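Local coordinates for nitrogenase molybdenum-iron protein alpha chain (Clostridium pasteurianum, PDB 4WES) that forms, with the beta chain, the molybdenum-iron component of nitrogenase, which reduces dinitrogen to ammonia using electrons delivered by the iron protein at the cost of ATP hydrolysis, at residues Val141-Pro146 with Ser173-Lys178; Val70-Gly75 with Phe106-Gln111; Thr295-Ala300 with Arg311-Ile316; Lys206-Asn211 with Phe303-Leu308. All coordinates share one frame; numbering follows the deposited sequence. Where two conformers were deposited one is given.

Contact 1 of 4, residues Val141-Pro146 with Ser173-Lys178; sequences VYATCP and SCEGYK. With CLF (Fe(8)-S(7) cluster), chain H.
Ala143 and Glu175 meet at the tightest part of this contact, where the chain leaving strand 138-143 runs beside the loop that follows strand 169-172. The methyl CB of Ala143 lies 3.5 Å from the carboxylate carbon CD of Glu175, and one residue on, Glu175 CG comes within 3.2 Å of Thr144 O. A bend at chi2 (85°) folds the glutamate chain over the backbone of 143-144 and turns its carboxylate back to its own loop, where Lys178 NZ forms a salt bridge to Glu175 OE2 at 2.8 Å, approaching from above the carboxylate plane. The solvent side lies here, at Ser173 and the partly exposed Lys178. No clear direct hydrogen bond links the two segments. The Cys145-Tyr177 end is buried but water-mediated: Cys145 O faces the edge of the Tyr177 ring, 3.4 Å from CE2, and one water binds both Cys145 O and Tyr177 OH, donating to the carbonyl. Next to this end lies the P-cluster, the [8Fe-7S] centre shared with the beta chain, and Leu107 of the beta chain packs against both residues. The lysine-glutamate pair thus steadies the Glu175-Lys178 turn internally, while van der Waals contacts and a water bridge join the segments where Cys145 SG coordinates iron FE1 at 2.3 Å and Gly176, lacking a side chain, lets the cluster come close.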
loop_
_atom_site.group_PDB
_atom_site.type_symbol
_atom_site.label_atom_id
_atom_site.label_comp_id
_atom_site.label_asym_id
_atom_site.label_seq_id
_atom_site.Cartn_x
_atom_site.Cartn_y
_atom_site.Cartn_z
ATOM N N VAL A 141 31.156 7.590 -25.578
ATOM C CA VAL A 141 32.023 7.402 -24.433
ATOM C C VAL A 141 32.246 8.756 -23.799
ATOM O O VAL A 141 32.706 9.683 -24.477
ATOM C CB VAL A 141 33.384 6.862 -24.846
ATOM C CG1 VAL A 141 34.281 6.744 -23.618
ATOM C CG2 VAL A 141 33.227 5.531 -25.567
ATOM N N TYR A 142 31.936 8.888 -22.503
ATOM C CA TYR A 142 31.914 10.179 -21.848
ATOM C C TYR A 142 32.924 10.192 -20.703
ATOM O O TYR A 142 32.817 9.377 -19.777
ATOM C CB TYR A 142 30.494 10.476 -21.314
ATOM C CG TYR A 142 29.511 10.484 -22.451
ATOM C CD1 TYR A 142 29.247 11.623 -23.179
ATOM C CD2 TYR A 142 28.904 9.321 -22.847
ATOM C CE1 TYR A 142 28.396 11.596 -24.268
ATOM C CE2 TYR A 142 28.076 9.252 -23.956
ATOM C CZ TYR A 142 27.824 10.411 -24.667
ATOM O OH TYR A 142 27.013 10.389 -25.787
ATOM N N ALA A 143 33.886 11.106 -20.767
ATOM C CA ALA A 143 34.855 11.238 -19.697
ATOM C C ALA A 143 34.223 11.836 -18.430
ATOM O O ALA A 143 33.270 12.594 -18.488
ATOM C CB ALA A 143 36.034 12.093 -20.133
ATOM N N THR A 144 34.836 11.495 -17.314
ATOM C CA THR A 144 34.487 11.970 -15.989
ATOM C C THR A 144 35.782 12.445 -15.308
ATOM O O THR A 144 36.873 12.252 -15.846
ATOM C CB THR A 144 33.826 10.869 -15.162
ATOM O OG1 THR A 144 34.745 9.810 -14.999
ATOM C CG2 THR A 144 32.540 10.422 -15.781
ATOM N N CYS A 145 35.665 13.031 -14.107
ATOM C CA CYS A 145 36.818 13.602 -13.404
ATOM C C CYS A 145 38.156 12.864 -13.527
ATOM O O CYS A 145 39.157 13.525 -13.819
ATOM C CB CYS A 145 36.462 13.859 -11.934
ATOM S SG CYS A 145 35.371 15.279 -11.689
ATOM N N PRO A 146 38.229 11.545 -13.253
ATOM C CA PRO A 146 39.569 10.935 -13.230
ATOM C C PRO A 146 40.227 10.682 -14.589
ATOM O O PRO A 146 41.415 10.405 -14.637
ATOM C CB PRO A 146 39.361 9.614 -12.519
ATOM C CG PRO A 146 37.932 9.472 -12.281
ATOM C CD PRO A 146 37.190 10.619 -12.787
ATOM N N SER A 173 35.409 14.491 -24.228
ATOM C CA SER A 173 36.283 14.801 -23.097
ATOM C C SER A 173 35.620 15.845 -22.213
ATOM O O SER A 173 36.027 16.991 -22.171
ATOM C CB SER A 173 37.631 15.271 -23.581
ATOM O OG SER A 173 38.366 14.189 -24.115
ATOM N N CYS A 174 34.580 15.402 -21.524
ATOM C CA CYS A 174 33.735 16.231 -20.650
ATOM C C CYS A 174 33.994 15.993 -19.169
ATOM O O CYS A 174 33.084 16.013 -18.347
ATOM C CB CYS A 174 32.279 16.064 -21.010
ATOM S SG CYS A 174 31.700 14.340 -20.995
ATOM N N GLU A 175 35.266 15.818 -18.818
ATOM C CA GLU A 175 35.635 15.727 -17.411
ATOM C C GLU A 175 34.991 16.845 -16.601
ATOM O O GLU A 175 34.976 17.992 -17.017
ATOM C CB GLU A 175 37.145 15.771 -17.218
ATOM C CG GLU A 175 37.931 14.590 -17.728
ATOM C CD GLU A 175 38.326 14.607 -19.200
ATOM O OE1 GLU A 175 39.229 13.804 -19.520
ATOM O OE2 GLU A 175 37.772 15.382 -20.008
ATOM N N GLY A 176 34.496 16.506 -15.403
ATOM C CA GLY A 176 33.617 17.434 -14.702
ATOM C C GLY A 176 34.173 18.748 -14.326
ATOM O O GLY A 176 33.437 19.730 -14.277
ATOM N N TYR A 177 35.475 18.811 -14.081
ATOM C CA TYR A 177 36.107 20.066 -13.655
ATOM C C TYR A 177 36.377 21.053 -14.783
ATOM O O TYR A 177 36.768 22.190 -14.516
ATOM C CB TYR A 177 37.418 19.792 -12.943
ATOM C CG TYR A 177 38.380 18.966 -13.795
ATOM C CD1 TYR A 177 39.115 19.547 -14.801
ATOM C CD2 TYR A 177 38.512 17.609 -13.594
ATOM C CE1 TYR A 177 39.976 18.816 -15.586
ATOM C CE2 TYR A 177 39.359 16.852 -14.369
ATOM C CZ TYR A 177 40.093 17.458 -15.375
ATOM O OH TYR A 177 40.928 16.678 -16.132
ATOM N N LYS A 178 36.120 20.636 -16.034
ATOM C CA LYS A 178 36.333 21.523 -17.162
ATOM C C LYS A 178 35.308 22.649 -17.194
ATOM O O LYS A 178 34.150 22.479 -16.822
ATOM C CB LYS A 178 36.342 20.743 -18.447
ATOM C CG LYS A 178 37.572 19.854 -18.495
ATOM C CD LYS A 178 37.721 19.104 -19.783
ATOM C CE LYS A 178 39.078 18.419 -19.855
ATOM N NZ LYS A 178 39.147 17.566 -21.060
HETATM FE FE1 CLF H . 33.145 14.656 -11.771
HETATM FE FE2 CLF H . 31.197 14.632 -10.209
HETATM FE FE3 CLF H . 30.704 15.544 -12.771
HETATM FE FE4 CLF H . 31.218 12.938 -12.223
HETATM S S1 CLF H . 32.769 12.728 -10.420
HETATM S S2A CLF H . 31.984 16.578 -11.135
HETATM S S4A CLF H . 29.392 14.126 -11.555
HETATM S S3A CLF H . 32.250 14.188 -13.874
HETATM FE FE5 CLF H . 30.501 10.101 -10.397
HETATM FE FE6 CLF H . 33.464 9.933 -8.330
HETATM FE FE7 CLF H . 30.793 9.946 -7.677
HETATM FE FE8 CLF H . 31.546 12.419 -8.421
HETATM S S2B CLF H . 31.809 8.685 -9.310
HETATM S S3B CLF H . 32.455 11.234 -6.706
HETATM S S4B CLF H . 29.485 11.447 -8.846
HETATM O O HOH W 1 40.836 13.952 -15.828
#

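Contact 2 of 4, residues Val70-Gly75 with Phe106-Gln111; sequences VHITHG and FSTDMQ
A parallel sheet with a beta-alpha-beta unit brings strand 69-74 beside strand 106-107, an outermost strand of the sheet within this chain; a beta-chain strand pairs antiparallel with it, so the sheet continues across the interface. Thr73 N donates to Phe106 O at 3.0 Å, and Thr108 N returns a bond to Thr73 O, nearly along the C=O axis. Two waters supplement the pairing, one joining His71 O to Phe106 N and the other joining Thr73 OG1 to Phe106 O; Thr73 OG1 also bonds Tyr55. At the start of the strands, Val70 CG1 sits over one face of the Phe106 ring in a CH-pi contact, 3.9 Å from the centroid and displaced toward the rim. Farther along, side chains join in. With chi1 at 55°, Thr108 OG1 lies between its backbone N and carbonyl carbon, and there it meets His74 ND1 at 2.8 Å and accepts a more bent bond from Gly75 N. The imidazole is held at its other nitrogen too, since His74 NE2 bonds Asp152, so its rotation is fixed from both sides. In the conformer described, Met110 SD lies over one face of that ring, a sulfur-aromatic contact 3.9 Å from the centroid. The last link is a nearly straight bond (177°) from Met110 N to Gly75 O, 2.9 Å long, with the donor well above the carbonyl plane.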
loop_
_atom_site.group_PDB
_atom_site.type_symbol
_atom_site.label_atom_id
_atom_site.label_comp_id
_atom_site.label_asym_id
_atom_site.label_seq_id
_atom_site.Cartn_x
_atom_site.Cartn_y
_atom_site.Cartn_z
ATOM N N VAL A 70 24.030 3.961 -27.477
ATOM C CA VAL A 70 24.404 3.529 -26.118
ATOM C C VAL A 70 25.443 4.499 -25.568
ATOM O O VAL A 70 26.503 4.661 -26.129
ATOM C CB VAL A 70 24.915 2.069 -26.107
ATOM C CG1 VAL A 70 25.605 1.747 -24.785
ATOM C CG2 VAL A 70 23.777 1.119 -26.367
ATOM N N HIS A 71 25.084 5.169 -24.461
ATOM C CA HIS A 71 25.946 6.170 -23.854
ATOM C C HIS A 71 26.683 5.584 -22.658
ATOM O O HIS A 71 26.076 5.277 -21.647
ATOM C CB HIS A 71 25.106 7.380 -23.402
ATOM C CG HIS A 71 24.310 7.979 -24.508
ATOM N ND1 HIS A 71 24.858 8.755 -25.497
ATOM C CD2 HIS A 71 22.988 7.897 -24.756
ATOM C CE1 HIS A 71 23.890 9.110 -26.326
ATOM N NE2 HIS A 71 22.749 8.623 -25.881
ATOM N N ILE A 72 27.991 5.376 -22.817
ATOM C CA ILE A 72 28.807 4.749 -21.777
ATOM C C ILE A 72 29.585 5.804 -21.019
ATOM O O ILE A 72 30.431 6.497 -21.591
ATOM C CB ILE A 72 29.795 3.707 -22.350
ATOM C CG1 ILE A 72 29.061 2.649 -23.199
ATOM C CG2 ILE A 72 30.572 3.062 -21.211
ATOM C CD1 ILE A 72 30.003 1.640 -23.853
ATOM N N THR A 73 29.290 5.936 -19.725
ATOM C CA THR A 73 30.086 6.806 -18.867
ATOM C C THR A 73 31.374 6.081 -18.479
ATOM O O THR A 73 31.322 5.008 -17.895
ATOM C CB THR A 73 29.309 7.163 -17.591
ATOM O OG1 THR A 73 28.086 7.813 -17.989
ATOM C CG2 THR A 73 30.125 8.013 -16.660
ATOM N N HIS A 74 32.499 6.699 -18.820
ATOM C CA HIS A 74 33.789 6.145 -18.424
ATOM C C HIS A 74 34.202 6.821 -17.104
ATOM O O HIS A 74 34.675 7.957 -17.101
ATOM C CB HIS A 74 34.838 6.334 -19.510
ATOM C CG HIS A 74 36.131 5.660 -19.200
ATOM N ND1 HIS A 74 36.214 4.408 -18.628
ATOM C CD2 HIS A 74 37.395 6.104 -19.363
ATOM C CE1 HIS A 74 37.492 4.090 -18.514
ATOM N NE2 HIS A 74 38.225 5.094 -18.967
ATOM N N GLY A 75 33.929 6.147 -15.989
ATOM C CA GLY A 75 34.131 6.765 -14.681
ATOM C C GLY A 75 33.686 5.799 -13.626
ATOM O O GLY A 75 33.212 4.705 -13.926
ATOM N N PHE A 106 24.682 3.039 -18.535
ATOM C CA PHE A 106 25.825 2.203 -18.883
ATOM C C PHE A 106 27.105 2.857 -18.403
ATOM O O PHE A 106 27.284 4.043 -18.599
ATOM C CB PHE A 106 25.893 2.068 -20.402
ATOM C CG PHE A 106 24.669 1.457 -21.021
ATOM C CD1 PHE A 106 24.471 0.092 -20.971
ATOM C CD2 PHE A 106 23.721 2.233 -21.630
ATOM C CE1 PHE A 106 23.350 -0.452 -21.539
ATOM C CE2 PHE A 106 22.601 1.688 -22.242
ATOM C CZ PHE A 106 22.407 0.341 -22.164
ATOM N N SER A 107 28.024 2.066 -17.854
ATOM C CA SER A 107 29.284 2.654 -17.450
ATOM C C SER A 107 30.360 1.609 -17.309
ATOM O O SER A 107 30.124 0.391 -17.350
ATOM C CB SER A 107 29.140 3.350 -16.130
ATOM O OG SER A 107 29.041 2.394 -15.093
ATOM N N THR A 108 31.609 2.095 -17.157
ATOM C CA THR A 108 32.737 1.212 -16.921
ATOM C C THR A 108 33.002 1.001 -15.437
ATOM O O THR A 108 33.868 0.200 -15.093
ATOM C CB THR A 108 34.002 1.766 -17.575
ATOM O OG1 THR A 108 34.223 3.093 -17.093
ATOM C CG2 THR A 108 33.879 1.766 -19.098
ATOM N N ASP A 109 32.239 1.662 -14.546
ATOM C CA ASP A 109 32.292 1.347 -13.122
ATOM C C ASP A 109 33.748 1.241 -12.627
ATOM O O ASP A 109 34.160 0.245 -12.066
ATOM C CB ASP A 109 31.504 0.054 -12.857
ATOM C CG ASP A 109 31.339 -0.322 -11.408
ATOM O OD1 ASP A 109 31.470 0.533 -10.498
ATOM O OD2 ASP A 109 31.021 -1.510 -11.192
ATOM N N MET A 110 34.502 2.316 -12.855
ATOM C CA MET A 110 35.925 2.281 -12.580
ATOM C C MET A 110 36.192 1.962 -11.105
ATOM O O MET A 110 35.499 2.456 -10.198
ATOM C CB MET A 110 36.567 3.597 -13.025
ATOM C CG MET A 110 36.620 3.837 -14.546
ATOM S SD MET A 110 37.235 5.477 -15.079
ATOM C CE MET A 110 38.703 5.649 -14.090
ATOM N N GLN A 111 37.209 1.132 -10.939
ATOM C CA GLN A 111 37.678 0.693 -9.633
ATOM C C GLN A 111 39.086 1.225 -9.381
ATOM O O GLN A 111 39.700 1.844 -10.268
ATOM C CB GLN A 111 37.682 -0.844 -9.598
ATOM C CG GLN A 111 36.343 -1.477 -9.868
ATOM C CD GLN A 111 35.381 -1.185 -8.754
ATOM O OE1 GLN A 111 35.592 -1.615 -7.608
ATOM N NE2 GLN A 111 34.310 -0.483 -9.049
HETATM O O HOH W 2 24.051 5.656 -19.931
HETATM O O HOH W 3 25.837 6.337 -17.610
#

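Contact 3 of 4, residues Thr295-Ala300 with Arg311-Ile316; sequences TLRDMA and RTEEVI
Arg297 and Glu313 reach toward each other from neighbouring antiparallel helices, whose axes come within 10.2 Å at an angle of 169°. The two side chains cross at about a right angle, yet their flat ends are nearly coplanar, 20° apart. Arginine presents its side: NE binds Glu313 OE1 and NH2 binds Glu313 OE2, both at 2.9 Å, and each oxygen uses its syn lone pair. An extended chain from CG to NE carries the guanidinium across, while a bend at chi2 (-62°) brings the carboxylate round to meet it. Deeper in, Leu296 and Ile316 slide past each other in opposite directions, touching through CD1 and CG1 at 3.9 Å. Thr312 turns its methyl CG2 to the Leu296 backbone; its hydroxyl bonds Leu308 O. Leu296 and Thr312 also pack on Ile232 of helix 221-232. The paired syn bonds thus hold guanidinium and carboxylate nearly flat to each other at the exposed edge of this helical hairpin, while one water donates to both Leu296 O and Thr312 OG1 within the seam.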
loop_
_atom_site.group_PDB
_atom_site.type_symbol
_atom_site.label_atom_id
_atom_site.label_comp_id
_atom_site.label_asym_id
_atom_site.label_seq_id
_atom_site.Cartn_x
_atom_site.Cartn_y
_atom_site.Cartn_z
ATOM N N THR A 295 6.385 32.744 -32.496
ATOM C CA THR A 295 7.270 31.797 -33.171
ATOM C C THR A 295 6.639 31.337 -34.493
ATOM O O THR A 295 7.292 31.341 -35.545
ATOM C CB THR A 295 7.511 30.578 -32.272
ATOM O OG1 THR A 295 8.214 30.968 -31.086
ATOM C CG2 THR A 295 8.313 29.519 -33.016
ATOM N N LEU A 296 5.398 30.892 -34.445
ATOM C CA LEU A 296 4.739 30.366 -35.631
ATOM C C LEU A 296 4.617 31.451 -36.688
ATOM O O LEU A 296 4.760 31.202 -37.887
ATOM C CB LEU A 296 3.370 29.794 -35.277
ATOM C CG LEU A 296 3.385 28.559 -34.374
ATOM C CD1 LEU A 296 1.948 28.193 -34.004
ATOM C CD2 LEU A 296 4.067 27.392 -35.063
ATOM N N ARG A 297 4.308 32.676 -36.278
ATOM C CA ARG A 297 4.208 33.776 -37.223
ATOM C C ARG A 297 5.573 34.148 -37.822
ATOM O O ARG A 297 5.669 34.447 -39.013
ATOM C CB ARG A 297 3.504 34.972 -36.585
ATOM C CG ARG A 297 2.011 34.707 -36.391
ATOM C CD ARG A 297 1.319 35.773 -35.590
ATOM N NE ARG A 297 -0.096 35.503 -35.604
ATOM C CZ ARG A 297 -0.974 36.067 -34.786
ATOM N NH1 ARG A 297 -0.562 36.890 -33.830
ATOM N NH2 ARG A 297 -2.251 35.779 -34.910
ATOM N N ASP A 298 6.631 34.050 -37.032
ATOM C CA ASP A 298 7.977 34.301 -37.569
ATOM C C ASP A 298 8.356 33.242 -38.605
ATOM O O ASP A 298 8.963 33.543 -39.640
ATOM C CB ASP A 298 9.007 34.279 -36.442
ATOM C CG ASP A 298 9.001 35.529 -35.565
ATOM O OD1 ASP A 298 8.477 36.573 -35.985
ATOM O OD2 ASP A 298 9.633 35.469 -34.499
ATOM N N MET A 299 8.028 31.991 -38.290
ATOM C CA MET A 299 8.330 30.886 -39.198
ATOM C C MET A 299 7.587 31.103 -40.515
ATOM O O MET A 299 8.158 30.954 -41.607
ATOM C CB MET A 299 7.891 29.557 -38.603
ATOM C CG MET A 299 8.710 29.123 -37.425
ATOM S SD MET A 299 8.048 27.621 -36.687
ATOM C CE MET A 299 8.440 26.461 -37.992
ATOM N N ALA A 300 6.313 31.493 -40.455
ATOM C CA ALA A 300 5.523 31.697 -41.661
ATOM C C ALA A 300 6.104 32.847 -42.488
ATOM O O ALA A 300 6.141 32.785 -43.712
ATOM C CB ALA A 300 4.074 31.977 -41.313
ATOM N N ARG A 311 -2.696 28.304 -43.021
ATOM C CA ARG A 311 -2.852 27.225 -42.056
ATOM C C ARG A 311 -2.326 27.668 -40.705
ATOM O O ARG A 311 -2.850 27.260 -39.680
ATOM C CB ARG A 311 -2.099 25.948 -42.492
ATOM C CG ARG A 311 -2.819 25.113 -43.503
ATOM C CD ARG A 311 -4.142 24.600 -42.940
ATOM N NE ARG A 311 -3.942 23.518 -41.993
ATOM C CZ ARG A 311 -4.712 23.267 -40.939
ATOM N NH1 ARG A 311 -4.448 22.229 -40.162
ATOM N NH2 ARG A 311 -5.738 24.042 -40.656
ATOM N N THR A 312 -1.271 28.478 -40.697
ATOM C CA THR A 312 -0.697 28.979 -39.437
ATOM C C THR A 312 -1.789 29.682 -38.628
ATOM O O THR A 312 -2.009 29.395 -37.445
ATOM C CB THR A 312 0.519 29.918 -39.664
ATOM O OG1 THR A 312 1.600 29.173 -40.213
ATOM C CG2 THR A 312 1.014 30.548 -38.389
ATOM N N GLU A 313 -2.495 30.586 -39.281
ATOM C CA GLU A 313 -3.533 31.348 -38.582
ATOM C C GLU A 313 -4.732 30.476 -38.219
ATOM O O GLU A 313 -5.324 30.647 -37.151
ATOM C CB GLU A 313 -3.925 32.607 -39.360
ATOM C CG GLU A 313 -2.768 33.581 -39.483
ATOM C CD GLU A 313 -2.276 34.083 -38.142
ATOM O OE1 GLU A 313 -1.062 34.252 -37.982
ATOM O OE2 GLU A 313 -3.095 34.318 -37.232
ATOM N N GLU A 314 -5.109 29.536 -39.087
ATOM C CA GLU A 314 -6.204 28.622 -38.745
ATOM C C GLU A 314 -5.856 27.804 -37.507
ATOM O O GLU A 314 -6.701 27.631 -36.617
ATOM C CB GLU A 314 -6.514 27.658 -39.891
ATOM C CG GLU A 314 -7.142 28.348 -41.075
ATOM C CD GLU A 314 -7.283 27.461 -42.293
ATOM O OE1 GLU A 314 -6.753 26.316 -42.313
ATOM O OE2 GLU A 314 -7.950 27.943 -43.232
ATOM N N VAL A 315 -4.645 27.246 -37.470
ATOM C CA VAL A 315 -4.254 26.407 -36.351
ATOM C C VAL A 315 -4.133 27.205 -35.052
ATOM O O VAL A 315 -4.607 26.762 -34.012
ATOM C CB VAL A 315 -2.964 25.631 -36.683
ATOM C CG1 VAL A 315 -2.405 24.927 -35.462
ATOM C CG2 VAL A 315 -3.239 24.621 -37.809
ATOM N N ILE A 316 -3.534 28.386 -35.128
ATOM C CA ILE A 316 -3.458 29.272 -33.945
ATOM C C ILE A 316 -4.871 29.513 -33.404
ATOM O O ILE A 316 -5.120 29.357 -32.199
ATOM C CB ILE A 316 -2.748 30.602 -34.269
ATOM C CG1 ILE A 316 -1.244 30.375 -34.455
ATOM C CG2 ILE A 316 -2.997 31.627 -33.171
ATOM C CD1 ILE A 316 -0.536 31.551 -35.047
HETATM O O HOH W 4 4.029 28.776 -39.024
#

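Contact 4 of 4, residues Lys206-Asn211 with Phe303-Leu308; sequences KKYSIN and FDDPEL
The Tyr208 ring carries Leu308 over one face, with CG 4.2 Å above the plane and displaced toward the rim, while Phe303 CD2 and Asp305 OD2 lie at its edge. The tyrosine belongs to the turn leading into strand 209-215 of a parallel sheet, and its partners lie at the junction of two helices: Phe303 at the end of helix 289-303, Asp305 between them, and Leu308 in the first turn of helix 306-334. Leu308 CD1 approaches Tyr208 CD1 to 3.7 Å as the two side chains slide past each other. Phe303, in turn, presents its edge to Ser209 O and packs its far end on Ile210, whose branch CG2 lies 3.7 Å from Phe303 CZ. The Tyr234 ring also meets Phe303, joining it to the chain just before strand 235-239. Asp305 is the N-cap of helix 306-334 and divides its carboxylate between two tasks. CG stands anti to the backbone N (chi1 180°), which brings OD1 to the helix start, where it accepts from Leu308 N at 3.0 Å. The other oxygen faces the tyrosine, and the ring and carboxylate planes are 83° apart. A capping residue is thus tied to the sheet side by a phenol, and both carboxylate oxygens are used. That phenol bond is short: Tyr208 OH donates to Asp305 OD2 at 2.6 Å, meeting the oxygen from 49° above the carboxylate plane.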
loop_
_atom_site.group_PDB
_atom_site.type_symbol
_atom_site.label_atom_id
_atom_site.label_comp_id
_atom_site.label_asym_id
_atom_site.label_seq_id
_atom_site.Cartn_x
_atom_site.Cartn_y
_atom_site.Cartn_z
ATOM N N LYS A 206 12.888 16.796 -47.508
ATOM C CA LYS A 206 11.473 16.997 -47.761
ATOM C C LYS A 206 11.112 18.477 -47.770
ATOM O O LYS A 206 11.855 19.342 -47.299
ATOM C CB LYS A 206 10.602 16.201 -46.747
ATOM C CG LYS A 206 10.725 14.683 -46.870
ATOM C CD LYS A 206 9.950 13.920 -45.810
ATOM C CE LYS A 206 9.960 12.433 -46.121
ATOM N NZ LYS A 206 9.137 11.695 -45.125
ATOM N N LYS A 207 9.930 18.764 -48.288
ATOM C CA LYS A 207 9.452 20.142 -48.369
ATOM C C LYS A 207 9.143 20.699 -46.973
ATOM O O LYS A 207 8.743 19.963 -46.078
ATOM C CB LYS A 207 8.207 20.258 -49.242
ATOM C CG LYS A 207 8.407 19.800 -50.674
ATOM C CD LYS A 207 7.137 20.061 -51.475
ATOM C CE LYS A 207 6.758 18.877 -52.358
ATOM N NZ LYS A 207 7.723 18.627 -53.463
ATOM N N TYR A 208 9.294 22.008 -46.833
ATOM C CA TYR A 208 9.002 22.712 -45.592
ATOM C C TYR A 208 9.677 22.104 -44.375
ATOM O O TYR A 208 9.063 21.933 -43.320
ATOM C CB TYR A 208 7.504 22.795 -45.367
ATOM C CG TYR A 208 6.753 23.346 -46.565
ATOM C CD1 TYR A 208 7.006 24.619 -47.055
ATOM C CD2 TYR A 208 5.818 22.577 -47.209
ATOM C CE1 TYR A 208 6.321 25.117 -48.150
ATOM C CE2 TYR A 208 5.146 23.050 -48.310
ATOM C CZ TYR A 208 5.405 24.316 -48.774
ATOM O OH TYR A 208 4.696 24.765 -49.857
ATOM N N SER A 209 10.949 21.777 -44.527
ATOM C CA SER A 209 11.699 21.093 -43.482
ATOM C C SER A 209 12.340 22.069 -42.504
ATOM O O SER A 209 13.032 23.011 -42.893
ATOM C CB SER A 209 12.770 20.182 -44.083
ATOM O OG SER A 209 12.235 18.971 -44.610
ATOM N N ILE A 210 12.081 21.814 -41.226
ATOM C CA ILE A 210 12.653 22.590 -40.134
ATOM C C ILE A 210 13.303 21.613 -39.148
ATOM O O ILE A 210 12.942 20.454 -39.064
ATOM C CB ILE A 210 11.568 23.435 -39.428
ATOM C CG1 ILE A 210 10.527 22.573 -38.735
ATOM C CG2 ILE A 210 10.948 24.376 -40.433
ATOM C CD1 ILE A 210 10.899 22.239 -37.284
ATOM N N ASN A 211 14.243 22.139 -38.360
ATOM C CA ASN A 211 14.731 21.439 -37.172
ATOM C C ASN A 211 14.386 22.261 -35.940
ATOM O O ASN A 211 14.385 23.479 -36.002
ATOM C CB ASN A 211 16.234 21.295 -37.153
ATOM C CG ASN A 211 16.801 20.469 -38.291
ATOM O OD1 ASN A 211 16.207 19.475 -38.739
ATOM N ND2 ASN A 211 17.960 20.925 -38.796
ATOM N N PHE A 303 9.144 31.425 -44.489
ATOM C CA PHE A 303 8.788 30.570 -45.615
ATOM C C PHE A 303 8.012 31.320 -46.703
ATOM O O PHE A 303 8.106 30.982 -47.899
ATOM C CB PHE A 303 8.043 29.320 -45.149
ATOM C CG PHE A 303 8.960 28.254 -44.620
ATOM C CD1 PHE A 303 9.275 28.202 -43.288
ATOM C CD2 PHE A 303 9.528 27.320 -45.448
ATOM C CE1 PHE A 303 10.133 27.238 -42.810
ATOM C CE2 PHE A 303 10.390 26.354 -44.983
ATOM C CZ PHE A 303 10.691 26.294 -43.640
ATOM N N ASP A 304 7.238 32.329 -46.307
ATOM C CA ASP A 304 6.393 33.119 -47.201
ATOM C C ASP A 304 5.666 32.281 -48.251
ATOM O O ASP A 304 5.718 32.540 -49.451
ATOM C CB ASP A 304 7.230 34.215 -47.831
ATOM C CG ASP A 304 6.386 35.301 -48.487
ATOM O OD1 ASP A 304 5.187 35.462 -48.148
ATOM O OD2 ASP A 304 6.969 35.994 -49.331
ATOM N N ASP A 305 4.961 31.277 -47.767
ATOM C CA ASP A 305 4.130 30.399 -48.560
ATOM C C ASP A 305 2.659 30.678 -48.192
ATOM O O ASP A 305 2.271 30.584 -47.031
ATOM C CB ASP A 305 4.499 28.961 -48.205
ATOM C CG ASP A 305 3.695 27.934 -48.967
ATOM O OD1 ASP A 305 2.531 27.674 -48.621
ATOM O OD2 ASP A 305 4.231 27.332 -49.907
ATOM N N PRO A 306 1.813 30.998 -49.183
ATOM C CA PRO A 306 0.456 31.410 -48.810
ATOM C C PRO A 306 -0.346 30.348 -48.054
ATOM O O PRO A 306 -1.097 30.683 -47.120
ATOM C CB PRO A 306 -0.196 31.733 -50.143
ATOM C CG PRO A 306 0.937 32.074 -51.037
ATOM C CD PRO A 306 2.094 31.225 -50.606
ATOM N N GLU A 307 -0.187 29.083 -48.410
ATOM C CA GLU A 307 -0.900 28.014 -47.702
ATOM C C GLU A 307 -0.370 27.816 -46.289
ATOM O O GLU A 307 -1.160 27.657 -45.361
ATOM C CB GLU A 307 -0.847 26.691 -48.476
ATOM C CG GLU A 307 -1.530 25.509 -47.783
ATOM C CD GLU A 307 -3.038 25.670 -47.586
ATOM O OE1 GLU A 307 -3.619 26.671 -48.110
ATOM O OE2 GLU A 307 -3.649 24.765 -46.896
ATOM N N LEU A 308 0.953 27.860 -46.107
ATOM C CA LEU A 308 1.514 27.750 -44.750
ATOM C C LEU A 308 1.031 28.900 -43.891
ATOM O O LEU A 308 0.692 28.729 -42.715
ATOM C CB LEU A 308 3.043 27.780 -44.725
ATOM C CG LEU A 308 3.859 26.510 -44.857
ATOM C CD1 LEU A 308 5.327 26.893 -44.675
ATOM C CD2 LEU A 308 3.419 25.454 -43.873
#

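The four contacts form two touching pairs in two well separated regions of the subunit. Contacts 1 and 2, with centres 11 Å apart, share one parallel sheet in which strands 69-74 and 138-143 are neighbours; Tyr142 OH to His71 ND1 joins them within the sheet, and Thr144 OG1 to His74 O joins them nearer the P-cluster. Contacts 3 and 4, also 11 Å apart between centres, both use helix 306-334 and lie away from the annotated sites. The pairs stand 41 to 45 Å apart between centres. Along the chain contact 2 closes before contact 1 opens, and contacts 3 and 4 follow with alternating segments, so the P-cluster region of contacts 1 and 2 is built from an earlier part of the chain.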